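Local coordinates for protein MtVAO615 (Myceliophthora thermophila, PDB 6F72) that binds FAD bicovalently and is probably an oxidase whose reduced flavin reacts rapidly with molecular oxygen, its substrate being still unknown, at residues A210-V218 with R295-G303; M173-I182 with A194-E205. All coordinates share one frame; numbering follows the deposited sequence.

Contact 1. Residues A210-V218 with R295-G303. With NAG (2-acetamido-2-deoxy-beta-D-glucopyranose), chain H.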
loop_
_atom_site.group_PDB
_atom_site.type_symbol
_atom_site.label_atom_id
_atom_site.label_comp_id
_atom_site.label_asym_id
_atom_site.label_seq_id
_atom_site.Cartn_x
_atom_site.Cartn_y
_atom_site.Cartn_z
ATOM N N ALA A 210 18.249 -2.956 7.567
ATOM C CA ALA A 210 18.016 -3.851 8.694
ATOM C C ALA A 210 18.947 -5.060 8.646
ATOM O O ALA A 210 19.554 -5.398 9.667
ATOM C CB ALA A 210 16.550 -4.283 8.773
ATOM N N ASN A 211 19.064 -5.699 7.477
ATOM C CA ASN A 211 19.934 -6.870 7.319
ATOM C C ASN A 211 21.385 -6.591 7.740
ATOM O O ASN A 211 22.005 -7.424 8.409
ATOM C CB ASN A 211 19.914 -7.437 5.890
ATOM C CG ASN A 211 20.950 -8.526 5.702
ATOM O OD1 ASN A 211 20.715 -9.683 6.057
ATOM N ND2 ASN A 211 22.118 -8.151 5.166
ATOM N N SER A 212 21.913 -5.430 7.341
ATOM C CA SER A 212 23.318 -5.078 7.579
ATOM C C SER A 212 23.667 -4.985 9.065
ATOM O O SER A 212 24.837 -5.074 9.429
ATOM C CB SER A 212 23.688 -3.773 6.869
ATOM O OG SER A 212 22.939 -2.686 7.378
ATOM N N THR A 213 22.644 -4.813 9.903
ATOM C CA THR A 213 22.795 -4.727 11.371
ATOM C C THR A 213 22.444 -6.036 12.126
ATOM O O THR A 213 22.578 -6.112 13.351
ATOM C CB THR A 213 22.008 -3.520 11.956
ATOM O OG1 THR A 213 20.598 -3.747 11.858
ATOM C CG2 THR A 213 22.335 -2.227 11.217
ATOM N N GLY A 214 22.017 -7.064 11.395
ATOM C CA GLY A 214 21.592 -8.333 11.992
ATOM C C GLY A 214 20.162 -8.293 12.509
ATOM O O GLY A 214 19.853 -8.934 13.510
ATOM N N HIS A 215 19.296 -7.553 11.805
ATOM C CA HIS A 215 17.893 -7.327 12.197
ATOM C C HIS A 215 16.866 -7.492 11.046
ATOM O O HIS A 215 17.231 -7.494 9.860
ATOM C CB HIS A 215 17.732 -5.947 12.847
ATOM C CG HIS A 215 18.543 -5.773 14.094
ATOM N ND1 HIS A 215 19.747 -5.107 14.107
ATOM C CD2 HIS A 215 18.334 -6.197 15.366
ATOM C CE1 HIS A 215 20.245 -5.122 15.333
ATOM N NE2 HIS A 215 19.408 -5.779 16.115
ATOM N N ARG A 216 15.592 -7.629 11.427
ATOM C CA ARG A 216 14.448 -7.635 10.510
ATOM C C ARG A 216 13.594 -6.406 10.788
ATOM O O ARG A 216 13.522 -5.943 11.934
ATOM C CB ARG A 216 13.584 -8.876 10.739
ATOM C CG ARG A 216 14.317 -10.204 10.690
ATOM C CD ARG A 216 13.562 -11.274 11.470
ATOM N NE ARG A 216 14.227 -12.578 11.388
ATOM C CZ ARG A 216 13.959 -13.621 12.166
ATOM N NH1 ARG A 216 13.033 -13.539 13.109
ATOM N NH2 ARG A 216 14.631 -14.753 12.002
ATOM N N ILE A 217 12.972 -5.871 9.741
ATOM C CA ILE A 217 11.943 -4.828 9.880
ATOM C C ILE A 217 10.634 -5.271 9.199
ATOM O O ILE A 217 10.656 -5.942 8.160
ATOM C CB ILE A 217 12.409 -3.436 9.365
ATOM C CG1 ILE A 217 11.400 -2.335 9.761
ATOM C CG2 ILE A 217 12.669 -3.465 7.859
ATOM C CD1 ILE A 217 11.877 -0.907 9.582
ATOM N N VAL A 218 9.515 -4.871 9.803
ATOM C CA VAL A 218 8.170 -5.148 9.291
ATOM C C VAL A 218 7.833 -4.240 8.093
ATOM O O VAL A 218 7.643 -3.019 8.237
ATOM C CB VAL A 218 7.104 -5.063 10.419
ATOM C CG1 VAL A 218 5.696 -5.267 9.884
ATOM C CG2 VAL A 218 7.410 -6.071 11.523
ATOM N N ARG A 295 10.715 -0.016 15.485
ATOM C CA ARG A 295 11.340 -1.216 16.026
ATOM C C ARG A 295 12.066 -2.055 14.973
ATOM O O ARG A 295 11.565 -2.266 13.875
ATOM C CB ARG A 295 10.289 -2.081 16.745
ATOM C CG ARG A 295 9.438 -1.321 17.756
ATOM C CD ARG A 295 8.598 -2.233 18.659
ATOM N NE ARG A 295 7.607 -3.033 17.941
ATOM C CZ ARG A 295 6.612 -3.722 18.510
ATOM N NH1 ARG A 295 6.445 -3.714 19.841
ATOM N NH2 ARG A 295 5.776 -4.423 17.745
ATOM N N LEU A 296 13.268 -2.487 15.325
ATOM C CA LEU A 296 13.973 -3.540 14.613
ATOM C C LEU A 296 13.934 -4.789 15.458
ATOM O O LEU A 296 13.822 -4.700 16.669
ATOM C CB LEU A 296 15.427 -3.144 14.338
ATOM C CG LEU A 296 15.659 -2.134 13.214
ATOM C CD1 LEU A 296 17.149 -1.898 13.044
ATOM C CD2 LEU A 296 15.038 -2.603 11.905
ATOM N N HIS A 297 14.038 -5.949 14.827
ATOM C CA HIS A 297 13.929 -7.216 15.546
ATOM C C HIS A 297 15.123 -8.087 15.213
ATOM O O HIS A 297 15.574 -8.086 14.073
ATOM C CB HIS A 297 12.628 -7.907 15.152
ATOM C CG HIS A 297 11.438 -6.996 15.164
ATOM N ND1 HIS A 297 10.713 -6.737 16.307
ATOM C CD2 HIS A 297 10.856 -6.270 14.178
ATOM C CE1 HIS A 297 9.736 -5.895 16.026
ATOM N NE2 HIS A 297 9.796 -5.599 14.741
ATOM N N ARG A 298 15.646 -8.811 16.201
ATOM C CA ARG A 298 16.809 -9.671 15.990
ATOM C C ARG A 298 16.562 -10.675 14.858
ATOM O O ARG A 298 15.536 -11.359 14.835
ATOM C CB ARG A 298 17.222 -10.389 17.285
ATOM C CG ARG A 298 18.590 -11.075 17.234
ATOM C CD ARG A 298 19.723 -10.067 17.022
ATOM N NE ARG A 298 21.059 -10.679 16.997
ATOM C CZ ARG A 298 21.655 -11.174 15.907
ATOM N NH1 ARG A 298 21.048 -11.152 14.724
ATOM N NH2 ARG A 298 22.877 -11.695 16.000
ATOM N N ASP A 299 17.495 -10.724 13.908
ATOM C CA ASP A 299 17.403 -11.639 12.773
ATOM C C ASP A 299 17.948 -13.013 13.159
ATOM O O ASP A 299 18.561 -13.176 14.211
ATOM C CB ASP A 299 18.161 -11.053 11.575
ATOM C CG ASP A 299 17.742 -11.657 10.238
ATOM O OD1 ASP A 299 16.676 -12.311 10.124
ATOM O OD2 ASP A 299 18.505 -11.457 9.281
ATOM N N GLY A 300 17.693 -14.000 12.316
ATOM C CA GLY A 300 18.196 -15.350 12.492
ATOM C C GLY A 300 17.613 -16.202 11.386
ATOM O O GLY A 300 16.913 -15.686 10.510
ATOM N N ILE A 301 17.924 -17.495 11.427
ATOM C CA ILE A 301 17.352 -18.533 10.563
ATOM C C ILE A 301 15.857 -18.288 10.273
ATOM O O ILE A 301 15.095 -17.953 11.180
ATOM C CB ILE A 301 17.662 -19.935 11.188
ATOM C CG1 ILE A 301 18.864 -20.593 10.502
ATOM C CG2 ILE A 301 16.469 -20.890 11.192
ATOM C CD1 ILE A 301 20.217 -20.076 10.945
ATOM N N VAL A 302 15.464 -18.386 9.001
ATOM C CA VAL A 302 14.053 -18.278 8.598
ATOM C C VAL A 302 13.670 -19.499 7.758
ATOM O O VAL A 302 14.247 -19.735 6.688
ATOM C CB VAL A 302 13.721 -16.961 7.833
ATOM C CG1 VAL A 302 12.251 -16.919 7.418
ATOM C CG2 VAL A 302 14.030 -15.741 8.684
ATOM N N GLY A 303 12.708 -20.269 8.266
ATOM C CA GLY A 303 12.151 -21.411 7.543
ATOM C C GLY A 303 11.201 -20.983 6.436
ATOM O O GLY A 303 10.411 -20.046 6.594
HETATM C C1 NAG H . 23.258 -9.014 4.971
HETATM C C2 NAG H . 24.127 -9.189 3.712
HETATM C C3 NAG H . 25.418 -9.992 3.957
HETATM C C4 NAG H . 26.161 -9.584 5.240
HETATM C C5 NAG H . 25.189 -9.625 6.421
HETATM C C6 NAG H . 25.863 -9.196 7.728
HETATM C C7 NAG H . 22.925 -9.180 1.549
HETATM C C8 NAG H . 22.192 -10.046 0.566
HETATM N N2 NAG H . 23.378 -9.822 2.633
HETATM O O3 NAG H . 26.295 -9.829 2.837
HETATM O O4 NAG H . 27.308 -10.425 5.456
HETATM O O5 NAG H . 24.087 -8.747 6.124
HETATM O O6 NAG H . 24.909 -8.647 8.646
HETATM O O7 NAG H . 23.079 -7.978 1.353
HETATM O O HOH W 1 17.852 -10.259 6.990
HETATM O O HOH W 2 9.461 -3.302 12.412
#
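R216 and H297 form an antiparallel hydrogen-bonded pair: R216 N gives to H297 O (2.7 Å) and H297 N to R216 O (2.9 Å). Two residues further along, D299 N bonds G214 O from above its carbonyl plane. G214, at positive phi, ends helix 203-212 in a Schellman motif.

The charged grip comes from R216, whose chain runs extended from CG to NE across D299. R216 NE meets the anti lone pair of D299 OD1 at 2.8 Å in a salt bridge, with the guanidinium and carboxylate planes 77° apart. R216 NH2 adds a bond to G300 O (2.9 Å), which lies in the guanidinium plane. Water bridges N211 OD1 to D299 OD2, beside the N-glycosidic link from N211 ND2 to the sugar.

Apolar contact centres on L296: CD2 touches I217 CB (3.7 Å) and A210 CB, and L296 CB lies against H215 CB, the two side chains crossing at about a right angle.

Y244 stacks on H297 and bonds R216 NH1, D299 OD1 accepts from Y391 N at helix 391-399, and L296 also packs on strand 193-198. Through D299 and G300, R216 holds the turn at D299-I301 that takes strand 288-298 into strand 302-310 of the seven-stranded sheet.

Contact 2. Residues M173-I182 with A194-E205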
loop_
_atom_site.group_PDB
_atom_site.type_symbol
_atom_site.label_atom_id
_atom_site.label_comp_id
_atom_site.label_asym_id
_atom_site.label_seq_id
_atom_site.Cartn_x
_atom_site.Cartn_y
_atom_site.Cartn_z
ATOM N N MET A 173 8.206 13.157 -1.619
ATOM C CA MET A 173 8.965 12.723 -0.442
ATOM C C MET A 173 9.969 11.629 -0.751
ATOM O O MET A 173 10.737 11.226 0.135
ATOM C CB MET A 173 7.999 12.180 0.643
ATOM C CG MET A 173 6.780 13.049 0.893
ATOM S SD MET A 173 7.192 14.781 1.211
ATOM C CE MET A 173 7.868 14.607 2.850
ATOM N N HIS A 174 9.955 11.168 -1.999
ATOM C CA HIS A 174 10.743 10.027 -2.495
ATOM C C HIS A 174 12.232 10.031 -2.160
ATOM O O HIS A 174 12.828 8.965 -1.970
ATOM C CB HIS A 174 10.564 9.918 -4.023
ATOM C CG HIS A 174 11.396 8.856 -4.677
ATOM N ND1 HIS A 174 11.335 7.527 -4.314
ATOM C CD2 HIS A 174 12.289 8.926 -5.692
ATOM C CE1 HIS A 174 12.173 6.829 -5.060
ATOM N NE2 HIS A 174 12.758 7.653 -5.911
ATOM N N ASN A 175 12.819 11.224 -2.086
ATOM C CA ASN A 175 14.263 11.364 -1.969
ATOM C C ASN A 175 14.751 11.551 -0.535
ATOM O O ASN A 175 15.934 11.751 -0.320
ATOM C CB ASN A 175 14.749 12.504 -2.842
ATOM C CG ASN A 175 14.426 12.292 -4.290
ATOM O OD1 ASN A 175 14.876 11.320 -4.898
ATOM N ND2 ASN A 175 13.623 13.190 -4.850
ATOM N N LEU A 176 13.839 11.464 0.435
ATOM C CA LEU A 176 14.212 11.541 1.843
ATOM C C LEU A 176 14.599 10.132 2.267
ATOM O O LEU A 176 13.778 9.392 2.804
ATOM C CB LEU A 176 13.065 12.133 2.677
ATOM C CG LEU A 176 12.770 13.611 2.367
ATOM C CD1 LEU A 176 11.510 14.075 3.065
ATOM C CD2 LEU A 176 13.933 14.558 2.688
ATOM N N LYS A 177 15.860 9.775 2.013
ATOM C CA LYS A 177 16.332 8.385 2.105
ATOM C C LYS A 177 17.243 8.049 3.294
ATOM O O LYS A 177 17.758 6.924 3.373
ATOM C CB LYS A 177 17.044 7.981 0.807
ATOM C CG LYS A 177 16.197 8.042 -0.458
ATOM C CD LYS A 177 15.456 6.745 -0.685
ATOM C CE LYS A 177 14.994 6.626 -2.133
ATOM N NZ LYS A 177 13.802 5.720 -2.158
ATOM N N SER A 178 17.433 8.997 4.212
ATOM C CA SER A 178 18.278 8.777 5.409
ATOM C C SER A 178 17.860 7.528 6.185
ATOM O O SER A 178 16.671 7.221 6.283
ATOM C CB SER A 178 18.216 9.984 6.337
ATOM O OG SER A 178 16.907 10.038 6.904
ATOM N N THR A 179 18.847 6.783 6.670
ATOM C CA THR A 179 18.611 5.634 7.542
ATOM C C THR A 179 19.579 5.688 8.735
ATOM O O THR A 179 20.783 5.955 8.574
ATOM C CB THR A 179 18.760 4.293 6.805
ATOM O OG1 THR A 179 20.103 4.149 6.350
ATOM C CG2 THR A 179 17.843 4.211 5.593
ATOM N N LYS A 180 19.053 5.428 9.927
ATOM C CA LYS A 180 19.830 5.590 11.143
ATOM C C LYS A 180 19.563 4.419 12.083
ATOM O O LYS A 180 18.420 4.214 12.510
ATOM C CB LYS A 180 19.474 6.937 11.784
ATOM C CG LYS A 180 20.352 7.390 12.935
ATOM C CD LYS A 180 19.867 8.757 13.393
ATOM C CE LYS A 180 20.167 9.020 14.856
ATOM N NZ LYS A 180 21.617 9.269 15.044
ATOM N N PHE A 181 20.612 3.641 12.369
ATOM C CA PHE A 181 20.531 2.535 13.312
ATOM C C PHE A 181 20.656 3.036 14.736
ATOM O O PHE A 181 21.662 3.644 15.100
ATOM C CB PHE A 181 21.578 1.443 13.019
ATOM C CG PHE A 181 21.560 0.298 14.013
ATOM C CD1 PHE A 181 20.457 -0.558 14.105
ATOM C CD2 PHE A 181 22.649 0.080 14.866
ATOM C CE1 PHE A 181 20.438 -1.609 15.023
ATOM C CE2 PHE A 181 22.640 -0.972 15.783
ATOM C CZ PHE A 181 21.531 -1.816 15.864
ATOM N N ILE A 182 19.622 2.774 15.528
ATOM C CA ILE A 182 19.599 3.092 16.957
ATOM C C ILE A 182 19.701 1.774 17.739
ATOM O O ILE A 182 18.724 1.017 17.842
ATOM C CB ILE A 182 18.339 3.910 17.356
ATOM C CG1 ILE A 182 18.227 5.191 16.521
ATOM C CG2 ILE A 182 18.350 4.239 18.847
ATOM C CD1 ILE A 182 16.836 5.791 16.474
ATOM N N ALA A 194 16.301 -0.079 16.992
ATOM C CA ALA A 194 15.345 0.674 16.193
ATOM C C ALA A 194 16.041 1.268 14.964
ATOM O O ALA A 194 17.279 1.363 14.901
ATOM C CB ALA A 194 14.698 1.771 17.025
ATOM N N ALA A 195 15.229 1.661 13.992
ATOM C CA ALA A 195 15.710 2.324 12.791
ATOM C C ALA A 195 14.887 3.586 12.562
ATOM O O ALA A 195 13.654 3.539 12.550
ATOM C CB ALA A 195 15.616 1.387 11.602
ATOM N N LYS A 196 15.574 4.718 12.427
ATOM C CA LYS A 196 14.936 5.947 11.980
ATOM C C LYS A 196 15.085 5.993 10.458
ATOM O O LYS A 196 16.195 5.850 9.933
ATOM C CB LYS A 196 15.578 7.162 12.642
ATOM C CG LYS A 196 14.871 8.472 12.338
ATOM C CD LYS A 196 15.529 9.627 13.074
ATOM C CE LYS A 196 15.195 10.948 12.405
ATOM N NZ LYS A 196 15.819 12.084 13.132
ATOM N N LEU A 197 13.964 6.160 9.758
ATOM C CA LEU A 197 13.960 6.092 8.297
ATOM C C LEU A 197 13.281 7.299 7.685
ATOM O O LEU A 197 12.174 7.655 8.081
ATOM C CB LEU A 197 13.262 4.807 7.815
ATOM C CG LEU A 197 13.664 3.416 8.321
ATOM C CD1 LEU A 197 12.709 2.367 7.760
ATOM C CD2 LEU A 197 15.110 3.061 7.986
ATOM N N GLY A 198 13.947 7.924 6.706
ATOM C CA GLY A 198 13.368 9.067 5.997
ATOM C C GLY A 198 12.114 8.660 5.220
ATOM O O GLY A 198 11.944 7.486 4.874
ATOM N N ALA A 199 11.243 9.633 4.952
ATOM C CA ALA A 199 9.927 9.397 4.357
ATOM C C ALA A 199 9.908 8.672 2.998
ATOM O O ALA A 199 8.907 8.041 2.650
ATOM C CB ALA A 199 9.155 10.701 4.279
ATOM N N GLY A 200 11.011 8.751 2.254
ATOM C CA GLY A 200 11.129 8.114 0.939
ATOM C C GLY A 200 11.752 6.728 0.960
ATOM O O GLY A 200 11.898 6.113 -0.089
ATOM N N VAL A 201 12.121 6.229 2.142
ATOM C CA VAL A 201 12.728 4.889 2.254
ATOM C C VAL A 201 11.715 3.821 1.792
ATOM O O VAL A 201 10.571 3.776 2.269
ATOM C CB VAL A 201 13.284 4.583 3.679
ATOM C CG1 VAL A 201 13.824 3.155 3.782
ATOM C CG2 VAL A 201 14.390 5.569 4.051
ATOM N N GLU A 202 12.148 3.006 0.832
ATOM C CA GLU A 202 11.315 1.947 0.248
ATOM C C GLU A 202 11.654 0.608 0.885
ATOM O O GLU A 202 12.712 0.466 1.495
ATOM C CB GLU A 202 11.498 1.901 -1.279
ATOM C CG GLU A 202 11.003 3.157 -1.975
ATOM C CD GLU A 202 11.303 3.170 -3.451
ATOM O OE1 GLU A 202 10.515 2.585 -4.223
ATOM O OE2 GLU A 202 12.331 3.768 -3.839
ATOM N N GLY A 203 10.750 -0.356 0.771
ATOM C CA GLY A 203 10.911 -1.678 1.382
ATOM C C GLY A 203 12.289 -2.289 1.235
ATOM O O GLY A 203 12.875 -2.711 2.235
ATOM N N PHE A 204 12.818 -2.279 0.007
ATOM C CA PHE A 204 14.154 -2.830 -0.312
ATOM C C PHE A 204 15.323 -2.116 0.378
ATOM O O PHE A 204 16.326 -2.751 0.721
ATOM C CB PHE A 204 14.377 -2.935 -1.832
ATOM C CG PHE A 204 14.564 -1.606 -2.541
ATOM C CD1 PHE A 204 13.460 -0.887 -3.032
ATOM C CD2 PHE A 204 15.846 -1.093 -2.766
ATOM C CE1 PHE A 204 13.635 0.322 -3.706
ATOM C CE2 PHE A 204 16.027 0.117 -3.440
ATOM C CZ PHE A 204 14.922 0.829 -3.907
ATOM N N GLU A 205 15.177 -0.803 0.564
ATOM C CA GLU A 205 16.129 0.007 1.307
ATOM C C GLU A 205 16.060 -0.308 2.805
ATOM O O GLU A 205 17.100 -0.539 3.441
ATOM C CB GLU A 205 15.908 1.498 1.008
ATOM C CG GLU A 205 16.485 1.920 -0.348
ATOM C CD GLU A 205 15.809 3.132 -0.975
ATOM O OE1 GLU A 205 14.709 3.534 -0.529
ATOM O OE2 GLU A 205 16.387 3.690 -1.929
HETATM O O HOH W 3 9.997 6.575 -2.052
HETATM O O HOH W 4 17.203 8.750 9.464
#
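The beta hairpin of strands 179-186 and 193-198 in the FAD-binding PCMH-type domain opens here into a glycine-rich loop that leads to helix 203-212. K180 and K196 pair through two backbone bonds, K180 N to K196 O and K196 N to K180 O, both 2.9 Å, and I182 pairs likewise with A194. On the face of T179 and L197, T179 CG2 rests on L197 CD2 (3.8 Å), and the T179 and V201 side chains cross at about a right angle.

At the end of strand 193-198, G198 N bonds S178 O (2.8 Å), and beyond it G200 N bonds L176 O. The two segments close in until G200 CA lies 3.2 Å from M173 O. A199 and M173 meet through their CB atoms, and both touch FAD.

K177 starts out away from the loop, but a bend at chi2 (-88°) swings its amine back over it. K177 NZ bonds G200 O (2.8 Å) from above the carbonyl plane, the anti lone pair of E202 OE2 and the syn lone pair of E205 OE1 (2.9 Å). The same E205 oxygen accepts E202 N nearly along its C-O axis, at the N-cap of helix 203-212. At its ring edge H174 brings CE1 to E202 OE2, while its NE2 bonds N93.

One ammonium thus faces two carboxylates and a carbonyl, which probably offsets the negative charge of the two carboxylates and favours their ionised form; it also ties the approach to the hairpin to the first turn of the helix and holds the loop whose A199 touches FAD.

Overall arrangement
From the N terminus, contact 2 comes first: 173-182 meets 194-205 across a gap of only 11 residues, closing the short hairpin. The chain then runs through helix 203-212, which starts in contact 2 and ends in contact 1. Contact 1 closes a longer loop of 76 residues, bringing 295-303 back to 210-218, so the two loops stand in series and neither encloses the other. Their centres are 16 Å apart, yet they touch: F181 packs against H215, L296 and T213. Strands 193-198 and 288-298 are neighbours in one antiparallel sheet, and 295-303 continues into strand 302-310 of the seven-stranded sheet.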